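Long-range contacts in peptidoglycan recognition protein-LC isoform LCx (PDB 2F2L), which probably acts as a receptor subunit that senses bacterial peptidoglycan, here holding a diaminopimelate-type anhydro-muropeptide between its amidase-like domain and a partner protein: residues B[25-30]-B[90-95]; B[31-36]-B[100-105]; B[108-113]-B[151-156]. All coordinates share one frame; numbering follows the deposited sequence.

Overall arrangement
The three contacts lie in one amidase-like domain built round a mixed sheet. Contacts 1 and 2 share strand 25-32: its first part faces the ligand-binding loop 90-95, and the end of its pairing with strand 97-101 makes contact 2. Their centres are about 18 Å apart, on opposite sides of the chain's centre, and their segments alternate along the sequence. Contact 3 follows both and lies about 10 Å, centre to centre, from contact 2, where helix 151-157 packs against the lead-in to helix 112-127. Leu-153 joins them, touching Phe-101 and Phe-105. The loop 90-95 packed on strand 25-32 meets the peptide end of the muropeptide, and that strand's end meets the sugar end.

Contact 1: B[25-30]-B[90-95]; sequences INRVVI and KGYNRG. With MLD (glcnac(beta1-4)-murnac(1,6-anhydro)-L-ala-gamma-D-glu-meso-a2pm-D-ala), chain G; SO4 (sulfate ion), chain F.
The loop leading into strand 97-101 folds back over the start of strand 25-32, and on its far side it lines the peptide end of the muropeptide groove. Arg-27 and Gly-95 supply most of the buried surface between the segments. CG of Arg-27 stands anti to the backbone N (chi1 -179°) and the chain bends at chi3 (-51°), which lays the guanidinium between Gly-95 and Tyr-92. Over one face sits the carbonyl oxygen of Gly-95; CD1 of Tyr-92 lies 3.7 Å above the opposite face of the Arg-27 guanidinium. Seen from the tyrosine, Arg-27 CZ is at the ring edge and in the ring plane, so the ring presents its edge to a guanidinium face. NH2 of Arg-27 donates to O3 of a sulfate at 3.2 Å, an ion probably taken from the crystallisation liquor.

Gly-95 O also lies 3.2 Å from Ile-25 CG2. Two waters donate to this oxygen: one accepts from Asn-26 N, while the other, 2.6 Å from Gly-95 O, also donates to Asn-26 OD1. The junction is therefore water-bridged. Toward the ligand, Asn-93 ND2 donates to MLD OBE at 2.8 Å and to carboxylate oxygen OBO at 3.0 Å, and Lys-90 N reaches MLD OBA at 3.2 Å. Asn-93 OD1 accepts from the backbone N of His-88 and Thr-89, which fixes the amide's rotation. Such a loop, polar toward the stem peptide and packed on a sheet strand, belongs to the peptide-binding groove of the recognition-protein fold.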
# COMPACT_ATOMS: atom_id res chain seq x y z
N ILE B 25 -26.50 1.30 -15.58
CA ILE B 25 -25.10 1.08 -15.93
C ILE B 25 -24.95 -0.38 -16.32
O ILE B 25 -25.51 -1.26 -15.67
CB ILE B 25 -24.19 1.41 -14.72
CG1 ILE B 25 -24.17 2.92 -14.48
CG2 ILE B 25 -22.77 0.88 -14.91
CD1 ILE B 25 -23.95 3.25 -13.03
N ASN B 26 -24.21 -0.66 -17.38
CA ASN B 26 -24.05 -2.06 -17.77
C ASN B 26 -22.61 -2.58 -17.77
O ASN B 26 -22.31 -3.56 -18.46
CB ASN B 26 -24.78 -2.36 -19.08
CG ASN B 26 -23.93 -2.19 -20.28
OD1 ASN B 26 -23.33 -1.13 -20.49
ND2 ASN B 26 -23.86 -3.25 -21.09
N ARG B 27 -21.77 -1.96 -16.95
CA ARG B 27 -20.39 -2.43 -16.72
C ARG B 27 -20.09 -2.42 -15.23
O ARG B 27 -20.38 -1.44 -14.55
CB ARG B 27 -19.41 -1.52 -17.47
CG ARG B 27 -17.95 -1.90 -17.35
CD ARG B 27 -17.04 -0.86 -18.04
NE ARG B 27 -17.46 -0.55 -19.40
CZ ARG B 27 -17.43 0.66 -19.98
NH1 ARG B 27 -17.04 1.75 -19.31
NH2 ARG B 27 -17.83 0.78 -21.24
N VAL B 28 -19.54 -3.53 -14.73
CA VAL B 28 -19.03 -3.63 -13.36
C VAL B 28 -17.57 -4.06 -13.42
O VAL B 28 -17.22 -4.96 -14.19
CB VAL B 28 -19.82 -4.68 -12.53
CG1 VAL B 28 -19.12 -4.94 -11.17
CG2 VAL B 28 -21.24 -4.24 -12.31
N VAL B 29 -16.73 -3.41 -12.61
CA VAL B 29 -15.30 -3.71 -12.55
C VAL B 29 -14.92 -4.11 -11.13
O VAL B 29 -15.08 -3.34 -10.19
CB VAL B 29 -14.47 -2.50 -13.02
CG1 VAL B 29 -12.98 -2.85 -12.98
CG2 VAL B 29 -14.88 -2.08 -14.43
N ILE B 30 -14.45 -5.33 -10.98
CA ILE B 30 -14.03 -5.86 -9.68
C ILE B 30 -12.53 -5.66 -9.44
O ILE B 30 -11.69 -6.10 -10.24
CB ILE B 30 -14.37 -7.37 -9.55
CG1 ILE B 30 -15.88 -7.61 -9.70
CG2 ILE B 30 -13.79 -7.97 -8.26
CD1 ILE B 30 -16.78 -6.76 -8.84
N LYS B 90 -9.16 3.69 -14.97
CA LYS B 90 -8.92 4.81 -15.86
C LYS B 90 -9.47 4.50 -17.24
O LYS B 90 -9.18 3.43 -17.80
CB LYS B 90 -7.43 5.11 -15.97
CG LYS B 90 -7.08 6.27 -16.89
CD LYS B 90 -6.94 7.59 -16.16
CE LYS B 90 -5.49 7.89 -15.81
NZ LYS B 90 -5.04 7.09 -14.64
N GLY B 91 -10.27 5.43 -17.77
CA GLY B 91 -10.88 5.30 -19.09
C GLY B 91 -12.22 4.59 -19.03
O GLY B 91 -13.00 4.66 -19.98
N TYR B 92 -12.51 3.94 -17.91
CA TYR B 92 -13.74 3.14 -17.78
C TYR B 92 -14.60 3.51 -16.59
O TYR B 92 -15.51 2.75 -16.24
CB TYR B 92 -13.38 1.66 -17.72
CG TYR B 92 -12.73 1.20 -18.99
CD1 TYR B 92 -13.50 0.86 -20.10
CD2 TYR B 92 -11.35 1.15 -19.10
CE1 TYR B 92 -12.89 0.45 -21.29
CE2 TYR B 92 -10.74 0.76 -20.26
CZ TYR B 92 -11.50 0.41 -21.36
OH TYR B 92 -10.85 0.01 -22.50
N ASN B 93 -14.34 4.64 -15.96
CA ASN B 93 -15.09 5.02 -14.78
C ASN B 93 -16.52 5.44 -15.14
O ASN B 93 -17.48 5.05 -14.48
CB ASN B 93 -14.39 6.15 -14.02
CG ASN B 93 -13.11 5.69 -13.35
OD1 ASN B 93 -13.09 4.67 -12.66
ND2 ASN B 93 -12.03 6.43 -13.56
N ARG B 94 -16.63 6.25 -16.20
CA ARG B 94 -17.92 6.64 -16.73
C ARG B 94 -18.62 5.41 -17.31
O ARG B 94 -18.08 4.74 -18.18
CB ARG B 94 -17.74 7.72 -17.79
CG ARG B 94 -18.98 8.12 -18.52
CD ARG B 94 -19.75 9.21 -17.80
NE ARG B 94 -19.07 10.51 -17.82
CZ ARG B 94 -19.57 11.62 -17.29
NH1 ARG B 94 -20.75 11.62 -16.69
NH2 ARG B 94 -18.87 12.75 -17.36
N GLY B 95 -19.82 5.12 -16.82
CA GLY B 95 -20.59 3.97 -17.31
C GLY B 95 -20.23 2.65 -16.67
O GLY B 95 -20.60 1.58 -17.16
CAA MLD G . -1.53 -6.46 -5.88
CAB MLD G . -2.01 -5.41 -6.87
OAC MLD G . -3.17 -5.39 -7.25
N2 MLD G . -1.07 -4.55 -7.26
C2 MLD G . -1.29 -3.48 -8.24
C3 MLD G . -0.20 -3.62 -9.30
O3 MLD G . -0.24 -4.90 -9.97
C4 MLD G . -0.24 -2.45 -10.28
O4 MLD G . 0.91 -2.56 -11.10
C5 MLD G . -0.19 -1.13 -9.50
C6 MLD G . -0.35 0.15 -10.34
O6 MLD G . -0.03 1.29 -9.49
O5 MLD G . -1.30 -1.11 -8.61
C1 MLD G . -1.19 -2.12 -7.58
O1 MLD G . -2.28 -1.97 -6.70
CA4 MLD G . -2.14 -0.79 -5.87
CA5 MLD G . -1.12 -0.88 -4.74
OA5 MLD G . -1.69 -0.71 -3.40
CA6 MLD G . -0.40 0.41 -4.91
OA6 MLD G . -1.22 1.36 -4.26
CA1 MLD G . -2.23 0.62 -3.51
CA2 MLD G . -3.52 0.59 -4.33
NAD MLD G . -4.69 0.48 -3.43
CAE MLD G . -5.69 1.34 -3.43
CAF MLD G . -6.77 1.04 -2.42
OAG MLD G . -5.77 2.31 -4.19
CA3 MLD G . -3.54 -0.59 -5.30
OAH MLD G . -4.46 -0.36 -6.43
CAI MLD G . -5.74 -1.02 -6.29
CAJ MLD G . -5.75 -2.41 -6.89
CAL MLD G . -6.82 -0.18 -7.01
OAM MLD G . -7.96 -0.63 -7.04
N MLD G . -6.48 1.00 -7.53
CA MLD G . -7.42 1.90 -8.20
CB MLD G . -7.99 2.81 -7.10
C MLD G . -6.61 2.76 -9.18
O MLD G . -5.61 3.37 -8.79
NAN MLD G . -7.06 2.76 -10.44
CAO MLD G . -6.46 3.49 -11.56
CAP MLD G . -6.29 2.57 -12.81
OBA MLD G . -6.18 3.15 -13.89
OAQ MLD G . -6.31 1.32 -12.69
CBB MLD G . -7.44 4.57 -12.01
CBC MLD G . -7.64 5.71 -11.03
CBD MLD G . -8.57 6.76 -11.66
OBE MLD G . -9.38 6.46 -12.54
NBF MLD G . -8.43 7.99 -11.20
CBG MLD G . -9.24 9.10 -11.70
CBH MLD G . -8.86 9.41 -13.16
OBI MLD G . -7.68 9.46 -13.51
NBJ MLD G . -9.89 9.58 -13.99
CBK MLD G . -9.75 9.91 -15.43
CBL MLD G . -10.54 11.19 -15.70
CBM MLD G . -10.28 8.81 -16.37
OBO MLD G . -11.17 8.03 -15.95
OBN MLD G . -9.79 8.80 -17.53
CBP MLD G . -9.03 10.31 -10.77
CBQ MLD G . -10.11 11.39 -10.97
CBR MLD G . -9.98 12.51 -9.94
CBS MLD G . -11.28 13.28 -9.72
CBT MLD G . -12.26 12.41 -8.93
OBV MLD G . -12.02 12.25 -7.72
OBU MLD G . -13.24 11.94 -9.54
NBW MLD G . -11.86 13.66 -11.01
S SO4 F . -16.13 3.11 -23.46
O1 SO4 F . -14.80 3.72 -23.52
O2 SO4 F . -16.88 3.41 -24.68
O3 SO4 F . -16.87 3.64 -22.32
O4 SO4 F . -15.98 1.66 -23.35
O HOH W 1 -23.36 2.03 -18.61
O HOH W 2 -21.27 1.26 -19.65

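Contact 2: B[31-36]-B[100-105]; sequences SHTAAE and SFIGTF. With MLD (glcnac(beta1-4)-murnac(1,6-anhydro)-L-ala-gamma-D-glu-meso-a2pm-D-ala), chain G.
Strands 25-32 and 97-101 run parallel here, with Ser-31 opposite Ser-100 and His-32 opposite Phe-101; Phe-101 N donates to Ser-31 O at 2.9 Å, and Thr-33 N returns a bond to Phe-101 O. Beyond the two bridges the regular pairing of these strands ends; side chains, and a weak bond from Ala-34 N to Gly-103 O, continue the contact. Thr-33 OG1, placed between the backbone N and the carbonyl carbon (chi1 62°), takes the N-H of Gly-103 N at 3.0 Å. Thr-104 OG1 donates to Ala-35 O at 2.7 Å, tilted 31° from the carbonyl plane. On the sheet face of the serines, a weak bond runs from Ser-100 OG to Ser-31 OG.

His-32 is gripped at both ring nitrogens. Phe-105 N approaches His-32 ND1 in the ring plane at 3.1 Å, with an N-H...ND1 angle of 167°, which identifies ND1 as the acceptor. His-32 NE2 donates to MLD OAC, the N-acetyl oxygen of the GlcNAc, at 2.7 Å. The strand end thus contributes to the sugar-binding part of the groove in this amidase-like fold, with Phe-105 N as a second-shell donor that helps to set the imidazole's rotation. The edge of the Phe-105 ring meets His-32 CB, with CD2 3.7 Å away. Next along the chain, MLD NAD, of the MurNAc acetamide, donates to Thr-33 O at 3.0 Å, and Ala-34 CB touches the acetyl methyl CAA. Ala-34 O is hydrogen-bonded by a basic side chain of the partner protein.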
# COMPACT_ATOMS: atom_id res chain seq x y z
N SER B 31 -12.20 -5.02 -8.32
CA SER B 31 -10.82 -4.82 -7.89
C SER B 31 -10.61 -5.42 -6.51
O SER B 31 -11.55 -5.93 -5.90
CB SER B 31 -10.49 -3.31 -7.85
OG SER B 31 -11.38 -2.61 -6.97
N HIS B 32 -9.37 -5.37 -6.02
CA HIS B 32 -9.12 -5.49 -4.57
C HIS B 32 -8.36 -4.26 -4.11
O HIS B 32 -7.86 -3.49 -4.94
CB HIS B 32 -8.37 -6.80 -4.21
CG HIS B 32 -7.00 -6.93 -4.79
ND1 HIS B 32 -6.19 -8.02 -4.51
CD2 HIS B 32 -6.26 -6.12 -5.59
CE1 HIS B 32 -5.03 -7.88 -5.14
NE2 HIS B 32 -5.05 -6.73 -5.79
N THR B 33 -8.25 -4.07 -2.81
CA THR B 33 -7.54 -2.91 -2.26
C THR B 33 -6.03 -3.10 -2.22
O THR B 33 -5.30 -2.11 -2.08
CB THR B 33 -8.01 -2.54 -0.82
OG1 THR B 33 -7.74 -3.62 0.08
CG2 THR B 33 -9.48 -2.14 -0.79
N ALA B 34 -5.58 -4.35 -2.33
CA ALA B 34 -4.15 -4.74 -2.20
C ALA B 34 -3.51 -4.33 -0.86
O ALA B 34 -2.29 -4.09 -0.76
CB ALA B 34 -3.35 -4.24 -3.37
N ALA B 35 -4.33 -4.31 0.18
CA ALA B 35 -3.85 -4.10 1.54
C ALA B 35 -4.41 -5.23 2.40
O ALA B 35 -4.81 -6.28 1.87
CB ALA B 35 -4.24 -2.71 2.04
N GLU B 36 -4.39 -5.08 3.72
CA GLU B 36 -4.80 -6.18 4.60
C GLU B 36 -6.34 -6.29 4.57
O GLU B 36 -7.02 -5.32 4.36
CB GLU B 36 -4.24 -5.99 6.02
CG GLU B 36 -4.46 -7.21 6.91
CD GLU B 36 -3.83 -7.11 8.32
OE1 GLU B 36 -3.00 -6.20 8.58
OE2 GLU B 36 -4.20 -7.95 9.17
N SER B 100 -14.62 -2.89 -4.89
CA SER B 100 -13.32 -3.39 -4.44
C SER B 100 -13.50 -4.36 -3.29
O SER B 100 -14.19 -4.03 -2.31
CB SER B 100 -12.42 -2.25 -4.01
OG SER B 100 -11.07 -2.70 -3.90
N PHE B 101 -12.88 -5.53 -3.38
CA PHE B 101 -12.83 -6.45 -2.23
C PHE B 101 -11.72 -5.96 -1.31
O PHE B 101 -10.59 -5.74 -1.78
CB PHE B 101 -12.54 -7.88 -2.67
CG PHE B 101 -13.75 -8.61 -3.20
CD1 PHE B 101 -14.47 -8.11 -4.29
CD2 PHE B 101 -14.14 -9.82 -2.64
CE1 PHE B 101 -15.59 -8.78 -4.79
CE2 PHE B 101 -15.27 -10.51 -3.15
CZ PHE B 101 -15.98 -9.97 -4.23
N ILE B 102 -12.04 -5.77 -0.03
CA ILE B 102 -11.06 -5.30 0.93
C ILE B 102 -10.12 -6.45 1.23
O ILE B 102 -10.55 -7.53 1.72
CB ILE B 102 -11.72 -4.79 2.23
CG1 ILE B 102 -12.70 -3.64 1.94
CG2 ILE B 102 -10.65 -4.30 3.21
CD1 ILE B 102 -13.48 -3.17 3.19
N GLY B 103 -8.84 -6.24 0.90
CA GLY B 103 -7.82 -7.25 1.08
C GLY B 103 -6.94 -7.41 -0.13
O GLY B 103 -6.98 -6.60 -1.06
N THR B 104 -6.14 -8.47 -0.10
CA THR B 104 -5.22 -8.83 -1.16
C THR B 104 -5.47 -10.29 -1.53
O THR B 104 -5.23 -11.18 -0.69
CB THR B 104 -3.74 -8.66 -0.71
OG1 THR B 104 -3.51 -7.30 -0.32
CG2 THR B 104 -2.77 -9.02 -1.84
N PHE B 105 -5.90 -10.55 -2.78
CA PHE B 105 -6.36 -11.89 -3.19
C PHE B 105 -5.52 -12.51 -4.29
O PHE B 105 -6.01 -13.22 -5.17
CB PHE B 105 -7.86 -11.85 -3.50
CG PHE B 105 -8.63 -11.31 -2.38
CD1 PHE B 105 -8.83 -12.09 -1.24
CD2 PHE B 105 -8.99 -9.97 -2.35
CE1 PHE B 105 -9.47 -11.57 -0.14
CE2 PHE B 105 -9.63 -9.46 -1.25
CZ PHE B 105 -9.87 -10.24 -0.15
CAA MLD G . -1.53 -6.46 -5.88
CAB MLD G . -2.01 -5.41 -6.87
OAC MLD G . -3.17 -5.39 -7.25
N2 MLD G . -1.07 -4.55 -7.26
C2 MLD G . -1.29 -3.48 -8.24
C3 MLD G . -0.20 -3.62 -9.30
O3 MLD G . -0.24 -4.90 -9.97
C4 MLD G . -0.24 -2.45 -10.28
O4 MLD G . 0.91 -2.56 -11.10
C5 MLD G . -0.19 -1.13 -9.50
C6 MLD G . -0.35 0.15 -10.34
O6 MLD G . -0.03 1.29 -9.49
O5 MLD G . -1.30 -1.11 -8.61
C1 MLD G . -1.19 -2.12 -7.58
O1 MLD G . -2.28 -1.97 -6.70
CA4 MLD G . -2.14 -0.79 -5.87
CA5 MLD G . -1.12 -0.88 -4.74
OA5 MLD G . -1.69 -0.71 -3.40
CA6 MLD G . -0.40 0.41 -4.91
OA6 MLD G . -1.22 1.36 -4.26
CA1 MLD G . -2.23 0.62 -3.51
CA2 MLD G . -3.52 0.59 -4.33
NAD MLD G . -4.69 0.48 -3.43
CAE MLD G . -5.69 1.34 -3.43
CAF MLD G . -6.77 1.04 -2.42
OAG MLD G . -5.77 2.31 -4.19
CA3 MLD G . -3.54 -0.59 -5.30
OAH MLD G . -4.46 -0.36 -6.43
CAI MLD G . -5.74 -1.02 -6.29
CAJ MLD G . -5.75 -2.41 -6.89
CAL MLD G . -6.82 -0.18 -7.01
OAM MLD G . -7.96 -0.63 -7.04
N MLD G . -6.48 1.00 -7.53
CA MLD G . -7.42 1.90 -8.20
CB MLD G . -7.99 2.81 -7.10
C MLD G . -6.61 2.76 -9.18
O MLD G . -5.61 3.37 -8.79
NAN MLD G . -7.06 2.76 -10.44
CAO MLD G . -6.46 3.49 -11.56
CAP MLD G . -6.29 2.57 -12.81
OBA MLD G . -6.18 3.15 -13.89
OAQ MLD G . -6.31 1.32 -12.69
CBB MLD G . -7.44 4.57 -12.01
CBC MLD G . -7.64 5.71 -11.03
CBD MLD G . -8.57 6.76 -11.66
OBE MLD G . -9.38 6.46 -12.54
NBF MLD G . -8.43 7.99 -11.20
CBG MLD G . -9.24 9.10 -11.70
CBH MLD G . -8.86 9.41 -13.16
OBI MLD G . -7.68 9.46 -13.51
NBJ MLD G . -9.89 9.58 -13.99
CBK MLD G . -9.75 9.91 -15.43
CBL MLD G . -10.54 11.19 -15.70
CBM MLD G . -10.28 8.81 -16.37
OBO MLD G . -11.17 8.03 -15.95
OBN MLD G . -9.79 8.80 -17.53
CBP MLD G . -9.03 10.31 -10.77
CBQ MLD G . -10.11 11.39 -10.97
CBR MLD G . -9.98 12.51 -9.94
CBS MLD G . -11.28 13.28 -9.72
CBT MLD G . -12.26 12.41 -8.93
OBV MLD G . -12.02 12.25 -7.72
OBU MLD G . -13.24 11.94 -9.54
NBW MLD G . -11.86 13.66 -11.01

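Contact 3: B[108-113]-B[151-156]; sequences RKPNER and EELYKI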
# COMPACT_ATOMS: atom_id res chain seq x y z
N ARG B 108 -4.68 -15.96 -1.98
CA ARG B 108 -5.69 -16.34 -1.00
C ARG B 108 -7.06 -15.97 -1.56
O ARG B 108 -7.21 -14.91 -2.15
CB ARG B 108 -5.41 -15.56 0.29
CG ARG B 108 -6.31 -15.84 1.47
CD ARG B 108 -5.72 -15.22 2.75
NE ARG B 108 -6.70 -15.15 3.83
CZ ARG B 108 -6.45 -14.70 5.06
NH1 ARG B 108 -5.23 -14.27 5.38
NH2 ARG B 108 -7.42 -14.69 5.97
N LYS B 109 -8.06 -16.83 -1.39
CA LYS B 109 -9.40 -16.57 -1.89
C LYS B 109 -10.13 -15.61 -0.98
O LYS B 109 -9.90 -15.60 0.21
CB LYS B 109 -10.24 -17.85 -1.95
CG LYS B 109 -9.65 -18.97 -2.76
CD LYS B 109 -10.67 -20.06 -2.89
CE LYS B 109 -10.04 -21.38 -3.15
NZ LYS B 109 -9.48 -21.38 -4.49
N PRO B 110 -11.05 -14.83 -1.53
CA PRO B 110 -11.93 -14.07 -0.66
C PRO B 110 -12.82 -15.03 0.14
O PRO B 110 -13.07 -16.16 -0.30
CB PRO B 110 -12.77 -13.24 -1.64
CG PRO B 110 -12.76 -14.06 -2.88
CD PRO B 110 -11.39 -14.63 -2.96
N ASN B 111 -13.29 -14.60 1.29
CA ASN B 111 -14.04 -15.50 2.15
C ASN B 111 -15.52 -15.62 1.78
O ASN B 111 -16.05 -14.87 0.93
CB ASN B 111 -13.79 -15.18 3.64
CG ASN B 111 -14.53 -13.96 4.13
OD1 ASN B 111 -15.63 -13.63 3.66
ND2 ASN B 111 -13.96 -13.30 5.12
N GLU B 112 -16.18 -16.60 2.37
CA GLU B 112 -17.56 -16.93 2.05
C GLU B 112 -18.52 -15.72 2.17
O GLU B 112 -19.37 -15.50 1.29
CB GLU B 112 -17.99 -18.06 2.96
CG GLU B 112 -19.47 -18.40 2.96
CD GLU B 112 -19.80 -19.48 3.96
OE1 GLU B 112 -20.94 -19.50 4.46
OE2 GLU B 112 -18.92 -20.33 4.24
N ARG B 113 -18.35 -14.95 3.23
CA ARG B 113 -19.20 -13.79 3.49
C ARG B 113 -18.97 -12.66 2.51
O ARG B 113 -19.92 -12.00 2.06
CB ARG B 113 -19.02 -13.31 4.94
CG ARG B 113 -19.84 -14.12 5.90
CD ARG B 113 -19.30 -14.14 7.32
NE ARG B 113 -19.45 -12.86 7.99
CZ ARG B 113 -19.98 -12.65 9.20
NH1 ARG B 113 -20.49 -13.64 9.94
NH2 ARG B 113 -19.99 -11.41 9.67
N GLU B 151 -5.16 -12.83 -8.46
CA GLU B 151 -5.34 -14.06 -9.22
C GLU B 151 -6.50 -14.95 -8.71
O GLU B 151 -7.31 -15.43 -9.51
CB GLU B 151 -4.03 -14.83 -9.24
CG GLU B 151 -4.04 -16.12 -10.06
CD GLU B 151 -4.23 -15.88 -11.54
OE1 GLU B 151 -3.90 -14.78 -12.02
OE2 GLU B 151 -4.68 -16.81 -12.24
N GLU B 152 -6.55 -15.16 -7.39
CA GLU B 152 -7.55 -16.08 -6.80
C GLU B 152 -8.94 -15.50 -6.88
O GLU B 152 -9.90 -16.24 -7.08
CB GLU B 152 -7.21 -16.46 -5.34
CG GLU B 152 -6.00 -17.36 -5.20
CD GLU B 152 -6.11 -18.65 -6.02
OE1 GLU B 152 -7.15 -19.34 -5.94
OE2 GLU B 152 -5.15 -18.97 -6.76
N LEU B 153 -9.06 -14.18 -6.71
CA LEU B 153 -10.36 -13.54 -6.87
C LEU B 153 -10.76 -13.51 -8.35
O LEU B 153 -11.91 -13.78 -8.71
CB LEU B 153 -10.36 -12.15 -6.26
CG LEU B 153 -11.61 -11.30 -6.43
CD1 LEU B 153 -12.87 -12.08 -6.17
CD2 LEU B 153 -11.52 -10.08 -5.51
N TYR B 154 -9.80 -13.21 -9.22
CA TYR B 154 -10.08 -13.20 -10.66
C TYR B 154 -10.53 -14.56 -11.17
O TYR B 154 -11.46 -14.64 -11.97
CB TYR B 154 -8.86 -12.75 -11.45
CG TYR B 154 -9.13 -12.54 -12.92
CD1 TYR B 154 -9.99 -11.55 -13.35
CD2 TYR B 154 -8.50 -13.32 -13.88
CE1 TYR B 154 -10.23 -11.35 -14.71
CE2 TYR B 154 -8.73 -13.12 -15.23
CZ TYR B 154 -9.60 -12.14 -15.64
OH TYR B 154 -9.82 -11.94 -16.97
N LYS B 155 -9.86 -15.62 -10.74
CA LYS B 155 -10.27 -16.96 -11.16
C LYS B 155 -11.72 -17.26 -10.75
O LYS B 155 -12.44 -17.94 -11.48
CB LYS B 155 -9.32 -18.04 -10.62
CG LYS B 155 -8.01 -18.11 -11.35
CD LYS B 155 -7.25 -19.41 -11.04
CE LYS B 155 -6.54 -19.38 -9.71
NZ LYS B 155 -5.68 -20.59 -9.52
N ILE B 156 -12.15 -16.72 -9.61
CA ILE B 156 -13.53 -16.92 -9.15
C ILE B 156 -14.54 -16.16 -10.02
O ILE B 156 -15.50 -16.74 -10.52
CB ILE B 156 -13.67 -16.56 -7.64
CG1 ILE B 156 -12.93 -17.61 -6.79
CG2 ILE B 156 -15.14 -16.51 -7.23
CD1 ILE B 156 -12.80 -17.24 -5.33
O HOH W 3 -9.57 -18.91 -6.73
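Pro-110 presses its ring on the first turns of helix 151-157, its CG nearest Leu-153 and its CD nearest Ile-156. Pro-110 CG lies 3.8 Å from Leu-153 CD1, and these two side chains cross at about a right angle. Ile-156 points its CD1 at the ring, 3.8 Å from Pro-110 CD. The isoleucine reaches that far because CG1 stands beside the backbone N and the chain then extends through chi2 (170°). Leu-115 of helix 112-127 touches both Pro-110 and Ile-156, while Phe-101 touches both Pro-110 and Leu-153, so the proline ring fits among side chains of the two helices and the sheet.

At the solvent side the contact turns polar. Glu-152 CB sits 3.5 Å from Arg-108 O, and a bend at chi2 (-55°) carries the carboxylate toward Lys-109. Glu-152 OE1 forms a salt bridge with Lys-109 NZ, at 3.4 Å a weak hydrogen bond, whereas Glu-152 OE2 forms a salt bridge, again with a weak hydrogen bond, to Lys-155 NZ at 3.2 Å from one turn further along the helix. A water weakly held by Lys-109 NZ donates to Glu-152 OE1 at 2.6 Å and to Glu-152 O at 2.7 Å. With two lysines and a water sharing one carboxylate, the negative charge is probably balanced, though by weak bonds to the lysines at an exposed edge, beside the apolar packing of Pro-110.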